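Local atomic coordinates of Alpha/beta hydrolase fold protein (Marinomonas mediterranea, PDB entry 6CXT), a protein that probably carries the pyrrolyl group, or its prolyl precursor, on the phosphopantetheine arm of its acyl carrier domain, for a partner flavin-dependent oxidase in thiotemplated pyrrole biosynthesis. Residues H62-N65 with V66-A70. Sequence-based numbering, arbitrary orientation.
Sequences HFEN and VATLA
Asn65 and Leu69 are joined by the first backbone turn of a helix, Asn65 O receiving Leu69 N at 3.0 Å, while residues 62-64 arch back so that the CA atoms of His62 and Leu69 stand 5.1 Å apart. The arrangement is a worked example of the N-cap, here starting helix 66-75, the last helix of this acyl carrier domain. Capping means that a side chain supplies the acceptor that the first turn of a helix lacks. Asn65 does so with CG set between its own backbone N and carbonyl carbon (chi1 54°), which swings the carboxamide over the helix end. OD1 takes Thr68 N at 2.7 Å in a nearly straight bond (N-H...O 164°), the donor lying almost in line with the carbonyl. Without the carboxamide, as with an alanine here, Thr68 N would probably lose its capping acceptor and the start of the helix would be weakened. Thr68 points toward the loop, and its OG1 lies between two carbonyl oxygens, 2.8 Å from His62 O and 3.0 Å from Asn65 O, with a weak hydrogen bond to Glu61 O besides; which carbonyl takes its proton is not settled. Its methyl CG2 packs against the Asn65 amide, 3.4 Å from OD1. His62 turns its ring elsewhere, ND1 bonding to Glu57 O. On the buried side, Phe63 has CG anti to its carbonyl carbon (chi1 -72°), which carries the ring toward helix 35-49, where Met38 and Leu41 meet it; Leu69 touches Leu41 and Ile45 of the same helix. The cap thus sits beside the hydrophobic core of the domain. In that core, Leu69 CD1 makes an off-centre CH-pi contact with the Phe63 ring, 4.1 Å from its centroid and closest to CE2 at 3.6 Å.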
ATOM      1  N   HIS A  62     -44.552   8.030 -12.747  1.00 37.89           N
ATOM      2  CA  HIS A  62     -43.934   9.317 -12.414  1.00 40.41           C
ATOM      3  C   HIS A  62     -42.569   9.623 -13.057  1.00 36.12           C
ATOM      4  O   HIS A  62     -42.285  10.793 -13.338  1.00 36.61           O
ATOM      5  CB  HIS A  62     -43.877   9.504 -10.907  1.00 38.64           C
ATOM      6  CG  HIS A  62     -45.206   9.331 -10.248  1.00 45.64           C
ATOM      7  ND1 HIS A  62     -45.408   8.476  -9.184  1.00 46.45           N
ATOM      8  CD2 HIS A  62     -46.415   9.880 -10.526  1.00 45.90           C
ATOM      9  CE1 HIS A  62     -46.679   8.524  -8.820  1.00 47.97           C
ATOM     10  NE2 HIS A  62     -47.311   9.366  -9.618  1.00 47.19           N
ATOM     11  N   PHE A  63     -41.753   8.605 -13.329  1.00 31.16           N
ATOM     12  CA  PHE A  63     -40.356   8.846 -13.744  1.00 29.71           C
ATOM     13  C   PHE A  63     -40.172   8.592 -15.198  1.00 35.42           C
ATOM     14  O   PHE A  63     -39.044   8.554 -15.732  1.00 31.69           O
ATOM     15  CB  PHE A  63     -39.361   8.085 -12.863  1.00 28.03           C
ATOM     16  CG  PHE A  63     -39.255   8.660 -11.483  1.00 27.20           C
ATOM     17  CD1 PHE A  63     -40.224   8.385 -10.497  1.00 27.27           C
ATOM     18  CD2 PHE A  63     -38.208   9.553 -11.174  1.00 27.56           C
ATOM     19  CE1 PHE A  63     -40.137   8.963  -9.212  1.00 28.28           C
ATOM     20  CE2 PHE A  63     -38.131  10.130  -9.912  1.00 26.71           C
ATOM     21  CZ  PHE A  63     -39.070   9.825  -8.922  1.00 27.64           C
ATOM     22  N   GLU A  64     -41.301   8.533 -15.891  1.00 30.83           N
ATOM     23  CA  GLU A  64     -41.221   8.323 -17.312  1.00 28.08           C
ATOM     24  C   GLU A  64     -40.391   9.392 -18.003  1.00 27.16           C
ATOM     25  O   GLU A  64     -39.533   9.091 -18.867  1.00 29.62           O
ATOM     26  CB  GLU A  64     -42.653   8.256 -17.906  1.00 32.40           C
ATOM     27  CG  GLU A  64     -42.607   7.946 -19.378  1.00 32.72           C
ATOM     28  CD  GLU A  64     -43.965   7.908 -20.044  1.00 39.75           C
ATOM     29  OE1 GLU A  64     -45.013   8.213 -19.406  1.00 34.84           O
ATOM     30  OE2 GLU A  64     -43.934   7.567 -21.233  1.00 39.59           O
ATOM     31  N   ASN A  65     -40.625  10.647 -17.653  1.00 30.93           N
ATOM     32  CA  ASN A  65     -39.931  11.738 -18.319  1.00 29.31           C
ATOM     33  C   ASN A  65     -40.001  12.931 -17.395  1.00 24.69           C
ATOM     34  O   ASN A  65     -40.587  12.837 -16.292  1.00 27.31           O
ATOM     35  CB  ASN A  65     -40.548  12.051 -19.708  1.00 32.39           C
ATOM     36  CG  ASN A  65     -42.065  12.322 -19.626  1.00 34.53           C
ATOM     37  OD1 ASN A  65     -42.524  13.081 -18.757  1.00 31.94           O
ATOM     38  ND2 ASN A  65     -42.845  11.657 -20.509  1.00 32.85           N
ATOM     39  N   VAL A  66     -39.384  14.040 -17.835  1.00 27.02           N
ATOM     40  CA  VAL A  66     -39.337  15.270 -17.023  1.00 30.15           C
ATOM     41  C   VAL A  66     -40.765  15.831 -16.729  1.00 31.71           C
ATOM     42  O   VAL A  66     -41.078  16.272 -15.604  1.00 29.87           O
ATOM     43  CB  VAL A  66     -38.372  16.314 -17.658  1.00 32.37           C
ATOM     44  CG1 VAL A  66     -38.480  17.678 -16.990  1.00 31.20           C
ATOM     45  CG2 VAL A  66     -36.905  15.829 -17.547  1.00 32.65           C
ATOM     46  N   ALA A  67     -41.630  15.754 -17.748  1.00 33.26           N
ATOM     47  CA  ALA A  67     -43.008  16.247 -17.617  1.00 32.59           C
ATOM     48  C   ALA A  67     -43.738  15.507 -16.496  1.00 30.93           C
ATOM     49  O   ALA A  67     -44.291  16.154 -15.584  1.00 31.38           O
ATOM     50  CB  ALA A  67     -43.727  16.110 -18.970  1.00 34.72           C
ATOM     51  N   THR A  68     -43.674  14.161 -16.517  1.00 31.27           N
ATOM     52  CA  THR A  68     -44.386  13.346 -15.532  1.00 32.65           C
ATOM     53  C   THR A  68     -43.770  13.536 -14.139  1.00 34.76           C
ATOM     54  O   THR A  68     -44.490  13.585 -13.112  1.00 30.92           O
ATOM     55  CB  THR A  68     -44.443  11.834 -15.906  1.00 39.59           C
ATOM     56  OG1 THR A  68     -43.122  11.272 -15.988  1.00 36.46           O
ATOM     57  CG2 THR A  68     -45.156  11.618 -17.282  1.00 39.88           C
ATOM     58  N   LEU A  69     -42.431  13.640 -14.114  1.00 33.92           N
ATOM     59  CA  LEU A  69     -41.716  13.877 -12.840  1.00 33.61           C
ATOM     60  C   LEU A  69     -42.087  15.244 -12.273  1.00 33.50           C
ATOM     61  O   LEU A  69     -42.478  15.340 -11.086  1.00 32.64           O
ATOM     62  CB  LEU A  69     -40.199  13.770 -13.042  1.00 36.64           C
ATOM     63  CG  LEU A  69     -39.357  14.107 -11.792  1.00 38.61           C
ATOM     64  CD1 LEU A  69     -39.775  13.318 -10.551  1.00 37.17           C
ATOM     65  CD2 LEU A  69     -37.895  13.922 -12.149  1.00 37.82           C
ATOM     66  N   ALA A  70     -41.983  16.287 -13.124  1.00 33.07           N
ATOM     67  CA  ALA A  70     -42.502  17.627 -12.739  1.00 37.77           C
ATOM     68  C   ALA A  70     -43.948  17.509 -12.166  1.00 39.54           C
ATOM     69  O   ALA A  70     -44.224  18.038 -11.058  1.00 40.96           O
ATOM     70  CB  ALA A  70     -42.388  18.622 -13.895  1.00 37.36           C
TER